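Local coordinates for inactive Zymogen C11 Protease (Parabacteroides distasonis, PDB 6MZO), which is the inactive zymogen of a clostripain-like (C11) cysteine peptidase of clan CD, an enzyme that once activated would probably hydrolyse peptide bonds, at residues Pro185-Leu189 with Ala311-Tyr315; Gln263-Tyr267 with Leu323-Tyr328; Asn271-Leu275 with Tyr334-Leu340. All coordinates share one frame; numbering follows the deposited sequence.

The three contacts show how loops and short strands beside the central sheet are tied down mainly by single polar side chains set against backbone. Contact 1, partly buried, and contact 2, at the surface, hold the same hairpin, strands 310-313 and 321-324, and meet where the Y313 hydroxyl reaches M265 O. Contact 3 is buried although farther from the centre of the chain; it touches contact 2 through E266, which binds the A274 amide, but does not touch contact 1. A carboxylate and waters carry contact 1. Glutamine amides carry the other two: Q263 serves a surface bend, whereas Q337 continues a short antiparallel pairing with apolar groups packed beside it.

Contact 1 of 3, residues Pro185-Leu189 with Ala311-Tyr315; sequences PTEIL and AVYAY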
loop_
_atom_site.group_PDB
_atom_site.type_symbol
_atom_site.label_atom_id
_atom_site.label_comp_id
_atom_site.label_asym_id
_atom_site.label_seq_id
_atom_site.Cartn_x
_atom_site.Cartn_y
_atom_site.Cartn_z
ATOM N N PRO A 185 -6.215 -0.599 -4.350
ATOM C CA PRO A 185 -7.195 -1.535 -3.750
ATOM C C PRO A 185 -7.207 -2.875 -4.395
ATOM O O PRO A 185 -7.867 -3.755 -3.842
ATOM C CB PRO A 185 -8.539 -0.848 -3.923
ATOM C CG PRO A 185 -8.315 0.119 -5.126
ATOM C CD PRO A 185 -6.854 0.551 -5.067
ATOM N N THR A 186 -6.548 -3.036 -5.528
ATOM C CA THR A 186 -6.545 -4.339 -6.229
ATOM C C THR A 186 -5.129 -4.838 -6.347
ATOM O O THR A 186 -4.310 -4.426 -5.483
ATOM C CB THR A 186 -7.268 -4.299 -7.621
ATOM O OG1 THR A 186 -6.582 -3.427 -8.546
ATOM C CG2 THR A 186 -8.668 -3.818 -7.354
ATOM N N GLU A 187 -4.800 -5.698 -7.313
ATOM C CA GLU A 187 -3.419 -6.198 -7.444
ATOM C C GLU A 187 -2.600 -5.219 -8.258
ATOM O O GLU A 187 -3.110 -4.506 -9.125
ATOM C CB GLU A 187 -3.403 -7.605 -8.063
ATOM C CG GLU A 187 -3.998 -8.583 -7.119
ATOM C CD GLU A 187 -3.806 -10.048 -7.526
ATOM O OE1 GLU A 187 -3.005 -10.350 -8.430
ATOM O OE2 GLU A 187 -4.461 -10.869 -6.893
ATOM N N ILE A 188 -1.308 -5.133 -7.902
ATOM C CA ILE A 188 -0.345 -4.500 -8.741
ATOM C C ILE A 188 0.578 -5.613 -9.097
ATOM O O ILE A 188 1.133 -6.283 -8.209
ATOM C CB ILE A 188 0.461 -3.471 -8.039
ATOM C CG1 ILE A 188 -0.452 -2.433 -7.428
ATOM C CG2 ILE A 188 1.443 -2.859 -9.012
ATOM C CD1 ILE A 188 0.311 -1.347 -6.585
ATOM N N LEU A 189 0.717 -5.848 -10.373
ATOM C CA LEU A 189 1.549 -6.981 -10.713
ATOM C C LEU A 189 2.833 -6.460 -11.357
ATOM O O LEU A 189 3.251 -5.291 -11.138
ATOM C CB LEU A 189 0.780 -7.984 -11.607
ATOM C CG LEU A 189 -0.498 -8.629 -11.013
ATOM C CD1 LEU A 189 -1.140 -9.613 -11.992
ATOM C CD2 LEU A 189 -0.271 -9.303 -9.653
ATOM N N ALA A 311 -9.633 -4.570 -13.788
ATOM C CA ALA A 311 -8.555 -4.815 -12.831
ATOM C C ALA A 311 -7.918 -6.136 -13.221
ATOM O O ALA A 311 -8.614 -7.086 -13.667
ATOM C CB ALA A 311 -9.087 -4.859 -11.381
ATOM N N VAL A 312 -6.597 -6.215 -13.036
ATOM C CA VAL A 312 -5.864 -7.419 -13.379
ATOM C C VAL A 312 -5.474 -8.261 -12.146
ATOM O O VAL A 312 -5.174 -7.738 -11.068
ATOM C CB VAL A 312 -4.602 -7.087 -14.189
ATOM C CG1 VAL A 312 -3.599 -6.315 -13.346
ATOM C CG2 VAL A 312 -4.061 -8.376 -14.800
ATOM N N TYR A 313 -5.543 -9.586 -12.295
ATOM C CA TYR A 313 -5.255 -10.512 -11.190
ATOM C C TYR A 313 -4.313 -11.616 -11.634
ATOM O O TYR A 313 -4.355 -12.070 -12.794
ATOM C CB TYR A 313 -6.546 -11.152 -10.622
ATOM C CG TYR A 313 -7.467 -10.079 -10.096
ATOM C CD1 TYR A 313 -7.321 -9.611 -8.796
ATOM C CD2 TYR A 313 -8.434 -9.490 -10.933
ATOM C CE1 TYR A 313 -8.128 -8.607 -8.291
ATOM C CE2 TYR A 313 -9.238 -8.445 -10.450
ATOM C CZ TYR A 313 -9.067 -8.005 -9.141
ATOM O OH TYR A 313 -9.886 -6.980 -8.668
ATOM N N ALA A 314 -3.507 -12.108 -10.696
ATOM C CA ALA A 314 -2.579 -13.205 -11.020
ATOM C C ALA A 314 -3.299 -14.537 -11.222
ATOM O O ALA A 314 -2.899 -15.368 -12.052
ATOM C CB ALA A 314 -1.544 -13.347 -9.942
ATOM N N TYR A 315 -4.349 -14.758 -10.451
ATOM C CA TYR A 315 -5.082 -16.004 -10.571
ATOM C C TYR A 315 -5.921 -16.001 -11.835
ATOM O O TYR A 315 -6.661 -15.066 -12.052
ATOM C CB TYR A 315 -5.997 -16.225 -9.358
ATOM C CG TYR A 315 -6.833 -17.480 -9.548
ATOM C CD1 TYR A 315 -6.323 -18.712 -9.220
ATOM C CD2 TYR A 315 -8.117 -17.410 -10.090
ATOM C CE1 TYR A 315 -7.064 -19.865 -9.422
ATOM C CE2 TYR A 315 -8.870 -18.561 -10.300
ATOM C CZ TYR A 315 -8.334 -19.780 -9.959
ATOM O OH TYR A 315 -9.068 -20.933 -10.171
HETATM O O HOH W 1 -5.327 -5.037 -10.344
HETATM O O HOH W 2 -4.956 -13.162 -7.937
#
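E187 reaches from the loop that follows strand 178-183 of the large central sheet to the far end of strand 310-313, one arm of a two-stranded antiparallel hairpin in this clostripain-family fold. Its OE1 accepts the backbone N-H of A314 at 2.9 Å, just past the last strand residue. The donor is tilted 38° above the carboxylate plane, away from an in-plane approach. With CG beside the backbone N (chi1 -68°) and the chain extended beyond it, the carboxylate is carried past Y313 to that amide. On the way OE2 of E187 lies at the edge of the tyrosine ring, 3.7 Å from Y313 CD1, the two planes 76° apart. OE2 also accepts from a water at 2.6 Å, and that water takes the N-H of Y315; one carboxylate thereby serves two successive amides as the chain leaves the strand. Y164 adds a weak hydrogen bond to OE2.

Flanking the carboxylate, L189 lays its CD1 3.7 Å from A314 N and its CD2 beside the A314 methyl, with V312 CG2 also near. Toward the start of the strand, T186 crosses the end of Y313 at about a right angle, CG2 lying 3.6 Å from Y313 OH. That hydroxyl has its polar partner in M265 O, and T186 OG1 is bonded to T226, so this meeting is one of packing.

The backbones diverge by 52° and do not pair as strands. A water mediates between them instead: it accepts from T186 OG1 and donates to E187 O, while its other proton goes to V312 O, 2.8 Å from the water oxygen.

Contact 2 of 3, residues Gln263-Tyr267 with Leu323-Tyr328; sequences QIMEY and LPVNKY
L323, at the end of the hairpin strand 321-324, sets its CD1 methyl over one face of the Y267 ring, a CH-pi contact 3.8 Å from CD1 to the ring centroid. The methyl is displaced toward the rim and lies closest to CG and CD1 of the tyrosine; I264 CG2 packs more loosely against it.

From P324 onward the contact turns polar, and one side chain, Q263, answers the backbone of three residues in turn. P324 O receives the N-H of Q263 NE2 at 3.1 Å, on a lone pair in the carbonyl plane and nearly straight at 168°. Past V325 the chain bends, and the amides of N326 and K327 both point at Q263 OE1, 2.8 Å from N326 N. The two donors come from the same face of the glutamine amide, well above its plane. Q263 can serve them because its chain bends at chi2 (72°), which folds the amide back until NE2 also donates to I264 O at 2.9 Å. With a leucine in its place, the N326 and K327 amides would probably lose their shared acceptor and P324 O its donor, leaving the bend freer to shift. N326 OD1 adds a water that bonds weakly to Q263 OE1.

K327 O is buried without a hydrogen-bond partner, close to Q263 CG and M265 CE. That same methyl reaches the edge of the Y328 ring, 4.2 Å from Y328 CD1, while the Y328 hydroxyl bonds to I227 O.

The contact thus sits among several elements: Y328 leans on strand 302-307, L323 on strand 310-313, Q263 and I264 on strand 275-277, and D280 of helix 278-283 binds Q263 N.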
loop_
_atom_site.group_PDB
_atom_site.type_symbol
_atom_site.label_atom_id
_atom_site.label_comp_id
_atom_site.label_asym_id
_atom_site.label_seq_id
_atom_site.Cartn_x
_atom_site.Cartn_y
_atom_site.Cartn_z
ATOM N N GLN A 263 -19.200 -5.543 -5.781
ATOM C CA GLN A 263 -18.073 -5.368 -6.645
ATOM C C GLN A 263 -16.827 -6.025 -6.025
ATOM O O GLN A 263 -16.368 -5.634 -4.961
ATOM C CB GLN A 263 -17.794 -3.862 -6.881
ATOM C CG GLN A 263 -16.410 -3.535 -7.510
ATOM C CD GLN A 263 -16.310 -3.903 -8.953
ATOM O OE1 GLN A 263 -17.120 -3.469 -9.780
ATOM N NE2 GLN A 263 -15.336 -4.718 -9.293
ATOM N N ILE A 264 -16.264 -6.988 -6.737
ATOM C CA ILE A 264 -15.039 -7.641 -6.226
ATOM C C ILE A 264 -13.835 -6.688 -6.220
ATOM O O ILE A 264 -13.679 -5.917 -7.177
ATOM C CB ILE A 264 -14.695 -8.868 -7.099
ATOM C CG1 ILE A 264 -15.687 -9.941 -6.837
ATOM C CG2 ILE A 264 -13.263 -9.425 -6.778
ATOM C CD1 ILE A 264 -15.633 -10.995 -7.937
ATOM N N MET A 265 -12.990 -6.761 -5.186
ATOM C CA MET A 265 -11.680 -6.066 -5.247
ATOM C C MET A 265 -10.568 -7.090 -5.211
ATOM O O MET A 265 -9.593 -6.943 -5.952
ATOM C CB MET A 265 -11.540 -5.046 -4.080
ATOM C CG MET A 265 -12.401 -3.805 -4.378
ATOM S SD MET A 265 -11.581 -2.675 -5.592
ATOM C CE MET A 265 -12.897 -2.345 -6.775
ATOM N N GLU A 266 -10.706 -8.108 -4.367
ATOM C CA GLU A 266 -9.693 -9.151 -4.254
ATOM C C GLU A 266 -10.115 -10.407 -5.008
ATOM O O GLU A 266 -11.273 -10.819 -4.947
ATOM C CB GLU A 266 -9.429 -9.483 -2.784
ATOM C CG GLU A 266 -8.452 -10.628 -2.572
ATOM C CD GLU A 266 -9.129 -11.882 -2.052
ATOM O OE1 GLU A 266 -9.949 -11.772 -1.116
ATOM O OE2 GLU A 266 -8.841 -12.977 -2.580
ATOM N N TYR A 267 -9.169 -11.013 -5.718
ATOM C CA TYR A 267 -9.445 -12.221 -6.485
ATOM C C TYR A 267 -8.246 -13.165 -6.499
ATOM O O TYR A 267 -7.600 -13.347 -7.530
ATOM C CB TYR A 267 -9.851 -11.867 -7.917
ATOM C CG TYR A 267 -10.586 -12.975 -8.637
ATOM C CD1 TYR A 267 -11.913 -13.260 -8.343
ATOM C CD2 TYR A 267 -9.954 -13.736 -9.612
ATOM C CE1 TYR A 267 -12.589 -14.271 -8.998
ATOM C CE2 TYR A 267 -10.622 -14.750 -10.272
ATOM C CZ TYR A 267 -11.939 -15.013 -9.961
ATOM O OH TYR A 267 -12.609 -16.020 -10.617
ATOM N N LEU A 323 -10.959 -8.544 -14.574
ATOM C CA LEU A 323 -12.321 -8.432 -14.105
ATOM C C LEU A 323 -12.747 -6.973 -14.202
ATOM O O LEU A 323 -11.980 -6.077 -13.930
ATOM C CB LEU A 323 -12.430 -8.934 -12.631
ATOM C CG LEU A 323 -12.091 -10.405 -12.393
ATOM C CD1 LEU A 323 -12.166 -10.709 -10.883
ATOM C CD2 LEU A 323 -13.022 -11.341 -13.129
ATOM N N PRO A 324 -14.003 -6.716 -14.524
ATOM C CA PRO A 324 -14.607 -5.383 -14.677
ATOM C C PRO A 324 -14.678 -4.615 -13.359
ATOM O O PRO A 324 -15.037 -5.172 -12.328
ATOM C CB PRO A 324 -16.008 -5.708 -15.240
ATOM C CG PRO A 324 -16.299 -7.044 -14.594
ATOM C CD PRO A 324 -14.996 -7.771 -14.817
ATOM N N VAL A 325 -14.236 -3.354 -13.399
ATOM C CA VAL A 325 -14.393 -2.434 -12.269
ATOM C C VAL A 325 -15.585 -1.601 -12.604
ATOM O O VAL A 325 -15.475 -0.628 -13.353
ATOM C CB VAL A 325 -13.165 -1.561 -12.072
ATOM C CG1 VAL A 325 -13.419 -0.546 -10.935
ATOM C CG2 VAL A 325 -12.001 -2.465 -11.674
ATOM N N ASN A 326 -16.748 -2.047 -12.105
ATOM C CA ASN A 326 -17.994 -1.348 -12.380
ATOM C C ASN A 326 -18.320 -0.308 -11.305
ATOM O O ASN A 326 -19.026 0.647 -11.595
ATOM C CB ASN A 326 -19.173 -2.330 -12.509
ATOM C CG ASN A 326 -19.005 -3.331 -13.655
ATOM O OD1 ASN A 326 -19.263 -4.529 -13.488
ATOM N ND2 ASN A 326 -18.560 -2.854 -14.815
ATOM N N LYS A 327 -17.806 -0.482 -10.080
ATOM C CA LYS A 327 -17.983 0.465 -8.958
ATOM C C LYS A 327 -16.621 0.675 -8.375
ATOM O O LYS A 327 -15.919 -0.304 -8.152
ATOM C CB LYS A 327 -18.920 -0.059 -7.867
ATOM C CG LYS A 327 -20.401 -0.166 -8.441
ATOM C CD LYS A 327 -21.312 -0.723 -7.405
ATOM C CE LYS A 327 -22.745 -0.819 -7.980
ATOM N NZ LYS A 327 -23.639 -1.506 -6.994
ATOM N N TYR A 328 -16.229 1.922 -8.127
ATOM C CA TYR A 328 -14.836 2.104 -7.667
ATOM C C TYR A 328 -14.778 3.230 -6.675
ATOM O O TYR A 328 -14.869 4.433 -7.086
ATOM C CB TYR A 328 -13.934 2.397 -8.886
ATOM C CG TYR A 328 -12.502 2.562 -8.471
ATOM C CD1 TYR A 328 -11.830 1.494 -7.980
ATOM C CD2 TYR A 328 -11.826 3.808 -8.581
ATOM C CE1 TYR A 328 -10.507 1.595 -7.525
ATOM C CE2 TYR A 328 -10.481 3.923 -8.147
ATOM C CZ TYR A 328 -9.855 2.812 -7.633
ATOM O OH TYR A 328 -8.573 2.884 -7.163
HETATM O O HOH W 3 -19.353 -5.829 -10.571
#

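Contact 3 of 3, residues Asn271-Leu275 with Tyr334-Leu340; sequences NYHAL and YVPQEAL
L275 and Y334 face each other as an antiparallel non-hydrogen-bonded pair, CA to CA 4.7 Å, where strands 275-277 and 332-334 form a small two-stranded sheet. Beside this pair a backbone hydrogen bond runs from V335 N to A274 O at 3.1 Å, and Y334 CA adds a CA-H...O contact to the same oxygen.

Beyond V335 the chains separate, and the side-chain amide of Q337 takes over the pairing. Its NE2 donates to H273 O at 2.9 Å, almost perfectly straight (178°). The second N-H goes to V335 O, within its own segment, and both acceptors lie in the amide plane, so the group is pinned flat and its rotation fixed. OE1 receives a water that in turn accepts from H273 N.

Apolar groups fill in beside this network. L275 CD2 leans on the Y334 backbone, and the A274 methyl sits at the edge of the Y334 ring, in its plane, 3.8 Å from CD1. Y334 comes alongside A274 because its CG lies anti to the backbone N (chi1 -180°); its hydroxyl is bonded to N344 of helix 341-347.

A type I turn from Q337 to L340 leads into that helix, with L340 at the N-cap position, and it offers two side chains to Y272. CD2 of L340 lies near the root of the ring, 4.1 Å from Y272 CG. At the phenol end the packing is tighter: the A339 methyl approaches obliquely to 3.4 Å, from A339 CB to Y272 CE1.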
loop_
_atom_site.group_PDB
_atom_site.type_symbol
_atom_site.label_atom_id
_atom_site.label_comp_id
_atom_site.label_asym_id
_atom_site.label_seq_id
_atom_site.Cartn_x
_atom_site.Cartn_y
_atom_site.Cartn_z
ATOM N N ASN A 271 -13.529 -19.093 -5.432
ATOM C CA ASN A 271 -14.806 -19.310 -4.727
ATOM C C ASN A 271 -15.184 -18.321 -3.616
ATOM O O ASN A 271 -16.350 -17.912 -3.513
ATOM C CB ASN A 271 -14.798 -20.695 -4.133
ATOM C CG ASN A 271 -14.927 -21.726 -5.182
ATOM O OD1 ASN A 271 -15.940 -21.762 -5.869
ATOM N ND2 ASN A 271 -13.887 -22.563 -5.358
ATOM N N TYR A 272 -14.268 -18.046 -2.712
ATOM C CA TYR A 272 -14.547 -17.055 -1.666
ATOM C C TYR A 272 -13.554 -15.910 -1.838
ATOM O O TYR A 272 -12.382 -16.159 -2.176
ATOM C CB TYR A 272 -14.437 -17.651 -0.256
ATOM C CG TYR A 272 -15.554 -18.630 0.022
ATOM C CD1 TYR A 272 -16.832 -18.165 0.354
ATOM C CD2 TYR A 272 -15.345 -19.962 -0.064
ATOM C CE1 TYR A 272 -17.864 -19.034 0.587
ATOM C CE2 TYR A 272 -16.356 -20.826 0.137
ATOM C CZ TYR A 272 -17.606 -20.360 0.489
ATOM O OH TYR A 272 -18.593 -21.297 0.712
ATOM N N HIS A 273 -14.028 -14.683 -1.653
ATOM C CA HIS A 273 -13.146 -13.510 -1.704
ATOM C C HIS A 273 -13.302 -12.786 -0.383
ATOM O O HIS A 273 -14.404 -12.781 0.174
ATOM C CB HIS A 273 -13.527 -12.549 -2.875
ATOM C CG HIS A 273 -13.886 -13.277 -4.132
ATOM N ND1 HIS A 273 -12.992 -14.105 -4.777
ATOM C CD2 HIS A 273 -15.052 -13.370 -4.823
ATOM C CE1 HIS A 273 -13.595 -14.698 -5.800
ATOM N NE2 HIS A 273 -14.846 -14.261 -5.863
ATOM N N ALA A 274 -12.237 -12.146 0.106
ATOM C CA ALA A 274 -12.286 -11.399 1.347
ATOM C C ALA A 274 -12.649 -9.931 1.084
ATOM O O ALA A 274 -13.421 -9.359 1.871
ATOM C CB ALA A 274 -10.907 -11.490 2.037
ATOM N N LEU A 275 -12.077 -9.356 0.030
ATOM C CA LEU A 275 -12.177 -7.885 -0.091
ATOM C C LEU A 275 -13.032 -7.451 -1.254
ATOM O O LEU A 275 -12.865 -7.945 -2.394
ATOM C CB LEU A 275 -10.788 -7.255 -0.242
ATOM C CG LEU A 275 -9.721 -7.741 0.683
ATOM C CD1 LEU A 275 -8.392 -6.954 0.382
ATOM C CD2 LEU A 275 -10.103 -7.441 2.129
ATOM N N TYR A 334 -12.779 -5.556 4.036
ATOM C CA TYR A 334 -13.174 -6.953 4.359
ATOM C C TYR A 334 -14.687 -7.041 4.514
ATOM O O TYR A 334 -15.295 -6.194 5.184
ATOM C CB TYR A 334 -12.497 -7.453 5.675
ATOM C CG TYR A 334 -12.885 -8.896 6.022
ATOM C CD1 TYR A 334 -12.582 -9.930 5.129
ATOM C CD2 TYR A 334 -13.554 -9.211 7.232
ATOM C CE1 TYR A 334 -12.987 -11.238 5.393
ATOM C CE2 TYR A 334 -13.909 -10.543 7.517
ATOM C CZ TYR A 334 -13.618 -11.526 6.587
ATOM O OH TYR A 334 -13.944 -12.833 6.860
ATOM N N VAL A 335 -15.293 -8.124 3.981
ATOM C CA VAL A 335 -16.732 -8.326 4.175
ATOM C C VAL A 335 -16.886 -9.627 4.997
ATOM O O VAL A 335 -16.663 -10.705 4.465
ATOM C CB VAL A 335 -17.452 -8.461 2.825
ATOM C CG1 VAL A 335 -18.926 -8.888 3.055
ATOM C CG2 VAL A 335 -17.360 -7.085 2.063
ATOM N N PRO A 336 -17.336 -9.514 6.263
ATOM C CA PRO A 336 -17.528 -10.735 7.034
ATOM C C PRO A 336 -18.575 -11.670 6.379
ATOM O O PRO A 336 -19.613 -11.244 5.836
ATOM C CB PRO A 336 -18.060 -10.241 8.378
ATOM C CG PRO A 336 -17.282 -8.876 8.535
ATOM C CD PRO A 336 -17.363 -8.293 7.116
ATOM N N GLN A 337 -18.253 -12.943 6.431
ATOM C CA GLN A 337 -19.055 -13.967 5.754
ATOM C C GLN A 337 -19.177 -15.203 6.621
ATOM O O GLN A 337 -18.218 -15.632 7.297
ATOM C CB GLN A 337 -18.422 -14.335 4.407
ATOM C CG GLN A 337 -18.435 -13.170 3.406
ATOM C CD GLN A 337 -17.471 -13.383 2.255
ATOM O OE1 GLN A 337 -17.656 -14.295 1.407
ATOM N NE2 GLN A 337 -16.414 -12.556 2.218
ATOM N N GLU A 338 -20.355 -15.792 6.598
ATOM C CA GLU A 338 -20.639 -16.963 7.430
ATOM C C GLU A 338 -19.677 -18.106 7.095
ATOM O O GLU A 338 -19.250 -18.885 7.973
ATOM C CB GLU A 338 -22.083 -17.393 7.226
ATOM C CG GLU A 338 -22.530 -18.464 8.232
ATOM C CD GLU A 338 -23.982 -18.873 8.042
ATOM O OE1 GLU A 338 -24.723 -18.237 7.266
ATOM O OE2 GLU A 338 -24.384 -19.868 8.659
ATOM N N ALA A 339 -19.282 -18.181 5.832
ATOM C CA ALA A 339 -18.502 -19.311 5.365
ATOM C C ALA A 339 -17.014 -19.191 5.707
ATOM O O ALA A 339 -16.254 -20.134 5.480
ATOM C CB ALA A 339 -18.676 -19.482 3.871
ATOM N N LEU A 340 -16.627 -18.038 6.261
ATOM C CA LEU A 340 -15.234 -17.739 6.587
ATOM C C LEU A 340 -14.963 -17.506 8.078
ATOM O O LEU A 340 -14.419 -16.461 8.447
ATOM C CB LEU A 340 -14.787 -16.500 5.794
ATOM C CG LEU A 340 -15.049 -16.624 4.287
ATOM C CD1 LEU A 340 -14.558 -15.465 3.536
ATOM C CD2 LEU A 340 -14.318 -17.862 3.831
HETATM O O HOH W 4 -16.802 -14.326 -1.145
#